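Local coordinates for protein 2-methyl-3-hydroxypyridine-5-carboxylic acid oxygenase (Mesorhizobium loti, PDB 3ALJ) that binds FAD and uses it with molecular oxygen to oxidise, and probably open, the pyridine ring of 2-methyl-3-hydroxypyridine-5-carboxylic acid, at residues 156-161 against 170-175; 276-281 against 288-293; 232-237 against 241-246. All coordinates share one frame; numbering follows the deposited sequence. Where two conformers were deposited one is given.

In the fold
Contacts 1 and 2 are neighbours at the FAD, with centres about 10 Å apart. In contact 1, Asp-156 and Gly-157 line the adenosine end of the cofactor, whereas Asp-288 of contact 2 holds the ribityl chain and a phosphate. The two meet directly where the turn of 156-161 packs on the short helix 288-291 and the residue after it: Ser-160 CB lies 3.6 Å from Ala-289 CB, and Val-158 CG1 lies 3.6 Å from Ala-292 CB. Contact 3 (232-237 against 241-246) is remote, its centre about 29 Å from that of contact 1 and 37 Å from that of contact 2; even the side chain of Trp-245 stays about 13 Å from the FAD.

Contact 1 (156-161 against 170-175); sequences DGVGSK and QDRWVS. With FAD (flavin-adenine dinucleotide), chain B.
The guanidinium of Arg-172 lies with one face over the carbonyl oxygen of Val-158, with Gly-159 N on the same side. Val-158 O sits over the centre of that face, 3.3 Å from Arg-172 CZ, and Gly-159 CA approaches NH2 of the same group at 3.7 Å. None of the N-H groups of Arg-172 makes a hydrogen bond to this carbonyl, whose donor is Arg-163 NH2, while NE of Arg-172 forms a salt bridge with Glu-271 on the adjoining strand 267-275. With CG anti to the backbone N (chi1 -179°) and the chain extended as far as NE, the arginine reaches from strand 170-185 to the turn and crosses Val-158 at about a right angle; the valine adds only CG2, 4.1 Å from NH2.

The turn is type I, from Gly-157 to Ser-160, and its sequence is consistent with the DG motif of the flavoprotein aromatic hydroxylases. On its cofactor side Asp-156 CB rests over the face of the adenine, 3.4 Å from FAD C5A. The carboxylate is bent back over its own backbone (chi1 51°), where OD1 receives Ser-160 OG at 2.6 Å from above the carboxylate plane. OD2 accepts from Val-162 N and, weakly, from Lys-161 N, so the group spans the start of helix 161-166. Replacing Asp-156 with an alanine would probably leave Ser-160 OG and the first helix amides without their acceptor and let the turn shift beneath the adenine. Ser-160 is the N-cap of that helix, its OG bonded to Arg-163 N, and its backbone N closes the turn on Gly-157 O at 2.9 Å. Beyond the cap, Lys-161 stretches out to a salt bridge with Glu-129.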
loop_
_atom_site.group_PDB
_atom_site.type_symbol
_atom_site.label_atom_id
_atom_site.label_comp_id
_atom_site.label_asym_id
_atom_site.label_seq_id
_atom_site.Cartn_x
_atom_site.Cartn_y
_atom_site.Cartn_z
ATOM N N ASP A 156 6.538 -8.866 7.112
ATOM C CA ASP A 156 5.346 -9.522 7.682
ATOM C C ASP A 156 4.360 -8.655 8.330
ATOM O O ASP A 156 3.638 -9.078 9.237
ATOM C CB ASP A 156 5.863 -10.744 8.562
ATOM C CG ASP A 156 6.928 -10.365 9.550
ATOM O OD1 ASP A 156 7.752 -9.420 9.398
ATOM O OD2 ASP A 156 7.010 -11.110 10.619
ATOM N N GLY A 157 4.256 -7.423 7.808
ATOM C CA GLY A 157 3.100 -6.597 8.138
ATOM C C GLY A 157 3.180 -5.851 9.483
ATOM O O GLY A 157 4.145 -5.964 10.210
ATOM N N VAL A 158 2.104 -5.139 9.854
ATOM C CA VAL A 158 2.117 -4.293 11.048
ATOM C C VAL A 158 2.328 -5.120 12.296
ATOM O O VAL A 158 2.871 -4.592 13.247
ATOM C CB VAL A 158 0.733 -3.561 11.225
ATOM C CG1 VAL A 158 0.554 -2.473 10.289
ATOM C CG2 VAL A 158 -0.447 -4.528 11.167
ATOM N N GLY A 159 1.880 -6.420 12.249
ATOM C CA GLY A 159 2.106 -7.347 13.433
ATOM C C GLY A 159 3.346 -8.195 13.266
ATOM O O GLY A 159 3.401 -9.259 13.898
ATOM N N SER A 160 4.363 -7.765 12.512
ATOM C CA SER A 160 5.590 -8.563 12.254
ATOM C C SER A 160 6.156 -9.258 13.503
ATOM O O SER A 160 6.527 -8.603 14.525
ATOM C CB SER A 160 6.688 -7.531 11.847
ATOM O OG SER A 160 7.919 -8.140 11.689
ATOM N N LYS A 161 6.243 -10.556 13.337
ATOM C CA LYS A 161 6.913 -11.383 14.342
ATOM C C LYS A 161 8.386 -11.434 14.146
ATOM O O LYS A 161 9.132 -11.673 15.118
ATOM C CB LYS A 161 6.285 -12.823 14.357
ATOM C CG LYS A 161 4.888 -12.843 15.072
ATOM C CD LYS A 161 4.302 -14.289 15.069
ATOM C CE LYS A 161 2.947 -14.221 15.712
ATOM N NZ LYS A 161 2.529 -15.654 15.805
ATOM N N GLN A 170 9.581 0.922 19.546
ATOM C CA GLN A 170 8.523 1.298 18.533
ATOM C C GLN A 170 7.387 2.043 19.213
ATOM O O GLN A 170 7.107 1.873 20.424
ATOM C CB GLN A 170 7.978 0.012 17.928
ATOM C CG GLN A 170 7.254 -0.888 18.969
ATOM C CD GLN A 170 6.847 -2.257 18.435
ATOM O OE1 GLN A 170 5.684 -2.487 18.176
ATOM N NE2 GLN A 170 7.811 -3.063 18.170
ATOM N N ASP A 171 6.674 2.786 18.366
ATOM C CA ASP A 171 5.294 3.201 18.704
ATOM C C ASP A 171 4.313 2.639 17.672
ATOM O O ASP A 171 4.590 2.806 16.446
ATOM C CB ASP A 171 5.110 4.718 18.777
ATOM C CG ASP A 171 5.811 5.328 19.993
ATOM O OD1 ASP A 171 5.615 4.858 21.175
ATOM O OD2 ASP A 171 6.552 6.330 19.780
ATOM N N ARG A 172 3.339 1.918 18.156
ATOM C CA ARG A 172 2.321 1.307 17.271
ATOM C C ARG A 172 1.018 1.892 17.726
ATOM O O ARG A 172 0.736 2.056 18.934
ATOM C CB ARG A 172 2.499 -0.199 17.380
ATOM C CG ARG A 172 1.562 -1.049 16.532
ATOM C CD ARG A 172 2.047 -2.539 16.479
ATOM N NE ARG A 172 1.019 -3.178 15.795
ATOM C CZ ARG A 172 0.857 -4.454 15.813
ATOM N NH1 ARG A 172 1.740 -5.172 16.609
ATOM N NH2 ARG A 172 -0.116 -5.040 15.209
ATOM N N TRP A 173 0.151 2.235 16.784
ATOM C CA TRP A 173 -1.124 2.835 17.112
ATOM C C TRP A 173 -2.186 2.248 16.220
ATOM O O TRP A 173 -1.997 2.263 15.000
ATOM C CB TRP A 173 -1.077 4.344 16.893
ATOM C CG TRP A 173 -2.398 5.016 17.226
ATOM C CD1 TRP A 173 -3.015 5.030 18.475
ATOM C CD2 TRP A 173 -3.238 5.668 16.338
ATOM N NE1 TRP A 173 -4.207 5.662 18.380
ATOM C CE2 TRP A 173 -4.389 6.101 17.092
ATOM C CE3 TRP A 173 -3.169 5.961 14.970
ATOM C CZ2 TRP A 173 -5.405 6.891 16.521
ATOM C CZ3 TRP A 173 -4.254 6.707 14.392
ATOM C CH2 TRP A 173 -5.351 7.136 15.222
ATOM N N VAL A 174 -3.321 1.862 16.780
ATOM C CA VAL A 174 -4.474 1.462 15.969
ATOM C C VAL A 174 -5.571 2.415 16.260
ATOM O O VAL A 174 -5.962 2.592 17.437
ATOM C CB VAL A 174 -4.938 0.056 16.340
ATOM C CG1 VAL A 174 -6.078 -0.387 15.391
ATOM C CG2 VAL A 174 -3.714 -0.976 16.272
ATOM N N SER A 175 -6.151 2.997 15.180
ATOM C CA SER A 175 -7.257 3.920 15.337
ATOM C C SER A 175 -8.572 3.249 15.738
ATOM O O SER A 175 -8.773 2.046 15.489
ATOM C CB SER A 175 -7.503 4.633 14.001
ATOM O OG SER A 175 -8.289 5.778 14.254
HETATM P PA FAD B . 0.992 -6.502 4.081
HETATM O O1A FAD B . 0.380 -6.039 2.796
HETATM O O2A FAD B . 0.243 -6.436 5.281
HETATM O O5B FAD B . 1.465 -7.995 3.818
HETATM C C5B FAD B . 2.087 -8.788 4.883
HETATM C C4B FAD B . 1.857 -10.204 4.394
HETATM O O4B FAD B . 2.564 -10.981 5.421
HETATM C C3B FAD B . 0.453 -10.680 4.446
HETATM O O3B FAD B . 0.110 -11.423 3.258
HETATM C C2B FAD B . 0.392 -11.513 5.778
HETATM O O2B FAD B . -0.579 -12.574 5.743
HETATM C C1B FAD B . 1.743 -12.146 5.841
HETATM N N9A FAD B . 2.231 -12.366 7.165
HETATM C C8A FAD B . 1.957 -11.688 8.331
HETATM N N7A FAD B . 2.684 -12.157 9.356
HETATM C C5A FAD B . 3.452 -13.188 8.834
HETATM C C6A FAD B . 4.454 -13.982 9.385
HETATM N N6A FAD B . 4.782 -13.874 10.716
HETATM N N1A FAD B . 5.031 -14.867 8.569
HETATM C C2A FAD B . 4.687 -15.015 7.285
HETATM N N3A FAD B . 3.744 -14.245 6.669
HETATM C C4A FAD B . 3.165 -13.314 7.477
HETATM N N1 FAD B . -0.830 2.129 0.099
HETATM C C2 FAD B . -0.639 2.613 -1.115
HETATM O O2 FAD B . 0.467 2.616 -1.679
HETATM N N3 FAD B . -1.708 3.169 -1.817
HETATM C C4 FAD B . -2.999 3.192 -1.286
HETATM O O4 FAD B . -3.974 3.572 -2.036
HETATM C C4X FAD B . -3.161 2.695 -0.005
HETATM N N5 FAD B . -4.443 2.800 0.636
HETATM C C5X FAD B . -4.578 2.364 1.941
HETATM C C6 FAD B . -5.787 2.547 2.635
HETATM C C7 FAD B . -5.945 2.057 3.906
HETATM C C7M FAD B . -7.304 2.263 4.635
HETATM C C8 FAD B . -4.896 1.440 4.554
HETATM C C8M FAD B . -5.021 0.908 6.000
HETATM C C9 FAD B . -3.681 1.255 3.878
HETATM C C9A FAD B . -3.495 1.761 2.568
HETATM N N10 FAD B . -2.224 1.622 1.855
HETATM C C10 FAD B . -2.077 2.130 0.620
HETATM C "C1'" FAD B . -1.035 0.972 2.587
HETATM C "C2'" FAD B . -0.895 -0.472 2.122
HETATM O "O2'" FAD B . -2.137 -1.169 2.358
HETATM C "C3'" FAD B . 0.166 -1.181 2.984
HETATM O "O3'" FAD B . 1.203 -0.180 3.305
HETATM C "C4'" FAD B . 0.866 -2.283 2.303
HETATM O "O4'" FAD B . -0.133 -3.303 2.017
HETATM C "C5'" FAD B . 1.892 -2.922 3.180
HETATM O "O5'" FAD B . 2.501 -3.992 2.464
HETATM P P FAD B . 3.372 -5.009 3.305
HETATM O O1P FAD B . 3.813 -6.023 2.338
HETATM O O2P FAD B . 4.390 -4.315 4.155
HETATM O O3P FAD B . 2.333 -5.650 4.366
#

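Contact 2 (276-281 against 288-293); sequences DSWTRG and DAAHAM. With FAD (flavin-adenine dinucleotide), chain B.
Trp-278 receives the methyl group of Ala-290 on one face of its indole, a CH-pi contact in which CB stands 3.7 Å from the centroid of the five-membered ring and 12° off its normal. Ala-290 lies two residues after Asp-288, the aspartate of what is, from sequence and FAD contacts, probably the GD motif of flavoprotein aromatic hydroxylases, so the indole backs directly onto the cofactor-binding short helix 288-291. The six-membered ring of Trp-278 also meets the imidazole of His-291: CD2 of the histidine lies 3.8 Å from CZ2 of the indole, with the ring planes inclined at 46°. The histidine's CG stands between its backbone N and carbonyl carbon (chi1 58°), which swings the imidazole toward the tryptophan.

A water bridges Trp-278 and Ala-290. It lies in the indole plane at the edge, accepts from Trp-278 NE1 at 2.9 Å and donates to Ala-290 O at 2.6 Å; the indole N-H is thus satisfied without a direct bond to the short helix.

In the next shell, Trp-278 N is bonded to Glu-329 of the long helix 321-349, and Asn-307 of helix 300-314 touches both Trp-278 and His-291. Thr-273 OG1 bonds to Asp-288 O and to Ala-292 N, tying the helix and the residue after it to strand 267-275. At the far side from the tryptophan the short helix grips FAD twice: Asp-288 N donates to a phosphate oxygen, O2P, and the ribityl hydroxyl O3' donates to Asp-288 OD1 at 2.8 Å.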
loop_
_atom_site.group_PDB
_atom_site.type_symbol
_atom_site.label_atom_id
_atom_site.label_comp_id
_atom_site.label_asym_id
_atom_site.label_seq_id
_atom_site.Cartn_x
_atom_site.Cartn_y
_atom_site.Cartn_z
ATOM N N ASP A 276 12.726 2.566 16.058
ATOM C CA ASP A 276 14.086 3.135 16.352
ATOM C C ASP A 276 14.993 2.897 15.101
ATOM O O ASP A 276 15.808 3.740 14.663
ATOM C CB ASP A 276 14.648 2.516 17.663
ATOM C CG ASP A 276 16.019 3.074 18.036
ATOM O OD1 ASP A 276 16.989 2.270 18.067
ATOM O OD2 ASP A 276 16.063 4.286 18.310
ATOM N N SER A 277 14.902 1.671 14.592
ATOM C CA SER A 277 15.706 1.242 13.465
ATOM C C SER A 277 15.025 0.178 12.690
ATOM O O SER A 277 14.033 -0.376 13.213
ATOM C CB SER A 277 17.134 0.800 13.932
ATOM O OG SER A 277 16.970 -0.451 14.589
ATOM N N TRP A 278 15.529 -0.111 11.505
ATOM C CA TRP A 278 14.877 -1.139 10.602
ATOM C C TRP A 278 15.695 -2.363 10.408
ATOM O O TRP A 278 15.320 -3.265 9.689
ATOM C CB TRP A 278 14.623 -0.509 9.206
ATOM C CG TRP A 278 13.613 0.597 9.211
ATOM C CD1 TRP A 278 12.820 1.073 10.251
ATOM C CD2 TRP A 278 13.278 1.385 8.081
ATOM N NE1 TRP A 278 11.993 2.135 9.805
ATOM C CE2 TRP A 278 12.280 2.305 8.470
ATOM C CE3 TRP A 278 13.696 1.375 6.761
ATOM C CZ2 TRP A 278 11.685 3.187 7.544
ATOM C CZ3 TRP A 278 13.153 2.275 5.854
ATOM C CH2 TRP A 278 12.156 3.148 6.246
ATOM N N THR A 279 16.850 -2.455 11.119
ATOM C CA THR A 279 17.821 -3.547 10.819
ATOM C C THR A 279 18.391 -4.078 12.123
ATOM O O THR A 279 18.451 -3.368 13.145
ATOM C CB THR A 279 19.023 -3.032 9.993
ATOM O OG1 THR A 279 19.769 -2.079 10.775
ATOM C CG2 THR A 279 18.505 -2.367 8.692
ATOM N N ARG A 280 18.776 -5.340 12.037
ATOM C CA ARG A 280 19.564 -5.910 13.170
ATOM C C ARG A 280 20.353 -7.053 12.573
ATOM O O ARG A 280 19.818 -8.048 12.179
ATOM C CB ARG A 280 18.644 -6.306 14.334
ATOM C CG ARG A 280 19.448 -6.515 15.626
ATOM C CD ARG A 280 19.560 -5.168 16.293
ATOM N NE ARG A 280 18.268 -4.515 16.487
ATOM C CZ ARG A 280 17.463 -4.709 17.518
ATOM N NH1 ARG A 280 16.347 -3.975 17.580
ATOM N NH2 ARG A 280 17.747 -5.565 18.484
ATOM N N GLY A 281 21.679 -6.877 12.523
ATOM C CA GLY A 281 22.454 -7.918 11.892
ATOM C C GLY A 281 22.038 -8.175 10.441
ATOM O O GLY A 281 22.151 -7.238 9.583
ATOM N N ASP A 288 5.028 -2.396 6.108
ATOM C CA ASP A 288 4.280 -2.031 7.296
ATOM C C ASP A 288 4.943 -2.619 8.625
ATOM O O ASP A 288 4.625 -2.104 9.719
ATOM C CB ASP A 288 2.871 -2.633 7.211
ATOM C CG ASP A 288 1.891 -1.759 6.388
ATOM O OD1 ASP A 288 2.329 -0.777 5.772
ATOM O OD2 ASP A 288 0.696 -2.120 6.428
ATOM N N ALA A 289 5.791 -3.616 8.484
ATOM C CA ALA A 289 6.555 -4.108 9.651
ATOM C C ALA A 289 7.358 -2.952 10.275
ATOM O O ALA A 289 7.654 -2.978 11.492
ATOM C CB ALA A 289 7.495 -5.225 9.230
ATOM N N ALA A 290 7.797 -2.000 9.421
ATOM C CA ALA A 290 8.665 -0.917 9.866
ATOM C C ALA A 290 8.002 0.421 9.917
ATOM O O ALA A 290 8.413 1.293 10.694
ATOM C CB ALA A 290 9.903 -0.865 8.966
ATOM N N HIS A 291 7.048 0.691 8.975
ATOM C CA HIS A 291 6.648 2.112 8.768
ATOM C C HIS A 291 5.220 2.238 8.276
ATOM O O HIS A 291 4.892 3.093 7.464
ATOM C CB HIS A 291 7.668 2.762 7.764
ATOM C CG HIS A 291 7.756 2.073 6.451
ATOM N ND1 HIS A 291 6.709 2.007 5.550
ATOM C CD2 HIS A 291 8.805 1.444 5.864
ATOM C CE1 HIS A 291 7.131 1.337 4.463
ATOM N NE2 HIS A 291 8.364 0.976 4.629
ATOM N N ALA A 292 4.318 1.466 8.842
ATOM C CA ALA A 292 2.927 1.680 8.492
ATOM C C ALA A 292 2.426 3.061 8.814
ATOM O O ALA A 292 2.882 3.655 9.811
ATOM C CB ALA A 292 2.025 0.688 9.225
ATOM N N MET A 293 1.622 3.672 7.935
ATOM C CA MET A 293 1.310 5.089 7.973
ATOM C C MET A 293 -0.137 5.380 7.672
ATOM O O MET A 293 -0.858 4.491 7.198
ATOM C CB MET A 293 2.285 5.825 7.058
ATOM C CG MET A 293 2.072 5.512 5.578
ATOM S SD MET A 293 3.187 6.483 4.506
ATOM C CE MET A 293 4.696 5.480 4.673
HETATM P PA FAD B . 0.992 -6.502 4.081
HETATM O O1A FAD B . 0.380 -6.039 2.796
HETATM O O2A FAD B . 0.243 -6.436 5.281
HETATM O O5B FAD B . 1.465 -7.995 3.818
HETATM C C5B FAD B . 2.087 -8.788 4.883
HETATM C C4B FAD B . 1.857 -10.204 4.394
HETATM O O4B FAD B . 2.564 -10.981 5.421
HETATM C C3B FAD B . 0.453 -10.680 4.446
HETATM O O3B FAD B . 0.110 -11.423 3.258
HETATM C C2B FAD B . 0.392 -11.513 5.778
HETATM O O2B FAD B . -0.579 -12.574 5.743
HETATM C C1B FAD B . 1.743 -12.146 5.841
HETATM N N9A FAD B . 2.231 -12.366 7.165
HETATM C C8A FAD B . 1.957 -11.688 8.331
HETATM N N7A FAD B . 2.684 -12.157 9.356
HETATM C C5A FAD B . 3.452 -13.188 8.834
HETATM C C6A FAD B . 4.454 -13.982 9.385
HETATM N N6A FAD B . 4.782 -13.874 10.716
HETATM N N1A FAD B . 5.031 -14.867 8.569
HETATM C C2A FAD B . 4.687 -15.015 7.285
HETATM N N3A FAD B . 3.744 -14.245 6.669
HETATM C C4A FAD B . 3.165 -13.314 7.477
HETATM N N1 FAD B . -0.830 2.129 0.099
HETATM C C2 FAD B . -0.639 2.613 -1.115
HETATM O O2 FAD B . 0.467 2.616 -1.679
HETATM N N3 FAD B . -1.708 3.169 -1.817
HETATM C C4 FAD B . -2.999 3.192 -1.286
HETATM O O4 FAD B . -3.974 3.572 -2.036
HETATM C C4X FAD B . -3.161 2.695 -0.005
HETATM N N5 FAD B . -4.443 2.800 0.636
HETATM C C5X FAD B . -4.578 2.364 1.941
HETATM C C6 FAD B . -5.787 2.547 2.635
HETATM C C7 FAD B . -5.945 2.057 3.906
HETATM C C7M FAD B . -7.304 2.263 4.635
HETATM C C8 FAD B . -4.896 1.440 4.554
HETATM C C8M FAD B . -5.021 0.908 6.000
HETATM C C9 FAD B . -3.681 1.255 3.878
HETATM C C9A FAD B . -3.495 1.761 2.568
HETATM N N10 FAD B . -2.224 1.622 1.855
HETATM C C10 FAD B . -2.077 2.130 0.620
HETATM C "C1'" FAD B . -1.035 0.972 2.587
HETATM C "C2'" FAD B . -0.895 -0.472 2.122
HETATM O "O2'" FAD B . -2.137 -1.169 2.358
HETATM C "C3'" FAD B . 0.166 -1.181 2.984
HETATM O "O3'" FAD B . 1.203 -0.180 3.305
HETATM C "C4'" FAD B . 0.866 -2.283 2.303
HETATM O "O4'" FAD B . -0.133 -3.303 2.017
HETATM C "C5'" FAD B . 1.892 -2.922 3.180
HETATM O "O5'" FAD B . 2.501 -3.992 2.464
HETATM P P FAD B . 3.372 -5.009 3.305
HETATM O O1P FAD B . 3.813 -6.023 2.338
HETATM O O2P FAD B . 4.390 -4.315 4.155
HETATM O O3P FAD B . 2.333 -5.650 4.366
HETATM O O HOH W 1 9.788 3.434 11.162
#

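Contact 3 (232-237 against 241-246); sequences DPRGSS and DLEVWV
Asp-241 OD1 is held by two donors that arrive from the same face of its carboxylate: Arg-234 NH2 at 3.0 Å, on the syn lone pair, and Val-244 N at 3.3 Å, from above the plane. The second oxygen, OD2, takes Arg-234 NE at 2.9 Å in a nearly straight bond (167°), so the arginine grips the aspartate side-on with two nitrogens although the two planes are 49° apart. NH2 also reaches Glu-243 OE1 at 2.9 Å, and a bend at chi3 (63°) turns the guanidinium so that NH2 meets both acids. Val-244 CB lies over one face of the group, while its CG1 packs 3.9 Å from Gly-235 CA.

A water accepts from Asp-241 N and Trp-245 NE1 and lies within hydrogen-bonding distance of Arg-234 O and Ser-237 O, tying the turn to the helix start. The loop is shaped from within by Asp-232, whose OD1 accepts from Gly-235 N in an Asx motif, and Trp-245 continues inward to Leu-226 and Leu-256. The whole is an N-capped helix start, in which the capping aspartate of helix 242-248 also anchors a salt-bridge network with the preceding type I turn.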
loop_
_atom_site.group_PDB
_atom_site.type_symbol
_atom_site.label_atom_id
_atom_site.label_comp_id
_atom_site.label_asym_id
_atom_site.label_seq_id
_atom_site.Cartn_x
_atom_site.Cartn_y
_atom_site.Cartn_z
ATOM N N ASP A 232 -20.387 6.769 14.600
ATOM C CA ASP A 232 -21.572 6.868 13.809
ATOM C C ASP A 232 -22.025 5.457 13.547
ATOM O O ASP A 232 -21.438 4.756 12.705
ATOM C CB ASP A 232 -21.286 7.653 12.518
ATOM C CG ASP A 232 -22.432 7.526 11.504
ATOM O OD1 ASP A 232 -23.525 6.934 11.744
ATOM O OD2 ASP A 232 -22.299 8.124 10.394
ATOM N N PRO A 233 -23.108 4.985 14.247
ATOM C CA PRO A 233 -23.415 3.563 14.112
ATOM C C PRO A 233 -23.956 3.159 12.727
ATOM O O PRO A 233 -23.846 1.991 12.335
ATOM C CB PRO A 233 -24.493 3.363 15.228
ATOM C CG PRO A 233 -25.171 4.658 15.360
ATOM C CD PRO A 233 -24.019 5.674 15.207
ATOM N N ARG A 234 -24.540 4.092 11.968
ATOM C CA ARG A 234 -25.031 3.773 10.672
ATOM C C ARG A 234 -23.933 3.850 9.600
ATOM O O ARG A 234 -23.777 2.964 8.801
ATOM C CB ARG A 234 -26.146 4.714 10.285
ATOM C CG ARG A 234 -27.347 4.672 11.331
ATOM C CD ARG A 234 -28.553 5.483 10.785
ATOM N NE ARG A 234 -29.080 4.873 9.545
ATOM C CZ ARG A 234 -29.951 5.485 8.726
ATOM N NH1 ARG A 234 -30.470 6.670 9.065
ATOM N NH2 ARG A 234 -30.383 4.878 7.632
ATOM N N GLY A 235 -23.211 4.976 9.589
ATOM C CA GLY A 235 -22.190 5.137 8.506
ATOM C C GLY A 235 -20.987 4.187 8.676
ATOM O O GLY A 235 -20.361 3.863 7.669
ATOM N N SER A 236 -20.782 3.604 9.887
ATOM C CA SER A 236 -19.671 2.620 10.089
ATOM C C SER A 236 -20.191 1.197 9.947
ATOM O O SER A 236 -19.390 0.228 10.070
ATOM C CB SER A 236 -18.975 2.898 11.410
ATOM O OG SER A 236 -19.869 2.564 12.510
ATOM N N SER A 237 -21.501 1.024 9.745
ATOM C CA SER A 237 -22.045 -0.361 9.680
ATOM C C SER A 237 -21.607 -1.104 8.488
ATOM O O SER A 237 -21.523 -0.548 7.381
ATOM C CB SER A 237 -23.604 -0.334 9.605
ATOM O OG SER A 237 -24.052 0.111 10.842
ATOM N N ASP A 241 -25.108 0.463 5.422
ATOM C CA ASP A 241 -26.475 0.990 5.630
ATOM C C ASP A 241 -26.771 1.804 4.364
ATOM O O ASP A 241 -26.247 2.906 4.202
ATOM C CB ASP A 241 -26.415 1.841 6.865
ATOM C CG ASP A 241 -27.772 2.397 7.292
ATOM O OD1 ASP A 241 -28.446 2.922 6.401
ATOM O OD2 ASP A 241 -28.046 2.420 8.510
ATOM N N LEU A 242 -27.453 1.216 3.391
ATOM C CA LEU A 242 -27.604 1.800 2.086
ATOM C C LEU A 242 -28.221 3.163 2.214
ATOM O O LEU A 242 -27.722 4.087 1.533
ATOM C CB LEU A 242 -28.554 0.903 1.275
ATOM C CG LEU A 242 -28.816 1.439 -0.113
ATOM C CD1 LEU A 242 -27.489 1.519 -1.011
ATOM C CD2 LEU A 242 -29.765 0.489 -0.831
ATOM N N GLU A 243 -29.269 3.341 3.042
ATOM C CA GLU A 243 -29.909 4.656 3.080
ATOM C C GLU A 243 -29.035 5.794 3.529
ATOM O O GLU A 243 -29.145 6.920 2.978
ATOM C CB GLU A 243 -31.199 4.588 3.941
ATOM C CG GLU A 243 -32.015 5.929 4.029
ATOM C CD GLU A 243 -33.090 5.913 5.124
ATOM O OE1 GLU A 243 -32.900 5.392 6.271
ATOM O OE2 GLU A 243 -34.168 6.478 4.832
ATOM N N VAL A 244 -28.155 5.585 4.497
ATOM C CA VAL A 244 -27.378 6.697 5.008
ATOM C C VAL A 244 -26.337 7.121 3.970
ATOM O O VAL A 244 -25.982 8.300 3.931
ATOM C CB VAL A 244 -26.718 6.379 6.377
ATOM C CG1 VAL A 244 -25.406 5.570 6.339
ATOM C CG2 VAL A 244 -26.572 7.551 7.215
ATOM N N TRP A 245 -25.920 6.189 3.123
ATOM C CA TRP A 245 -24.928 6.508 2.063
ATOM C C TRP A 245 -25.634 7.110 0.862
ATOM O O TRP A 245 -25.193 8.140 0.292
ATOM C CB TRP A 245 -24.077 5.288 1.673
ATOM C CG TRP A 245 -23.063 4.951 2.809
ATOM C CD1 TRP A 245 -23.169 4.012 3.764
ATOM C CD2 TRP A 245 -21.952 5.761 3.198
ATOM N NE1 TRP A 245 -22.144 4.076 4.675
ATOM C CE2 TRP A 245 -21.406 5.208 4.374
ATOM C CE3 TRP A 245 -21.317 6.879 2.641
ATOM C CZ2 TRP A 245 -20.285 5.730 4.967
ATOM C CZ3 TRP A 245 -20.199 7.386 3.233
ATOM C CH2 TRP A 245 -19.689 6.857 4.379
ATOM N N VAL A 246 -26.788 6.540 0.455
ATOM C CA VAL A 246 -27.526 7.159 -0.659
ATOM C C VAL A 246 -28.019 8.576 -0.287
ATOM O O VAL A 246 -27.989 9.515 -1.181
ATOM C CB VAL A 246 -28.684 6.227 -1.091
ATOM C CG1 VAL A 246 -29.642 6.970 -2.142
ATOM C CG2 VAL A 246 -28.128 4.948 -1.695
HETATM O O HOH W 2 -22.734 1.843 6.553
HETATM O O HOH W 3 -26.876 0.462 10.305
#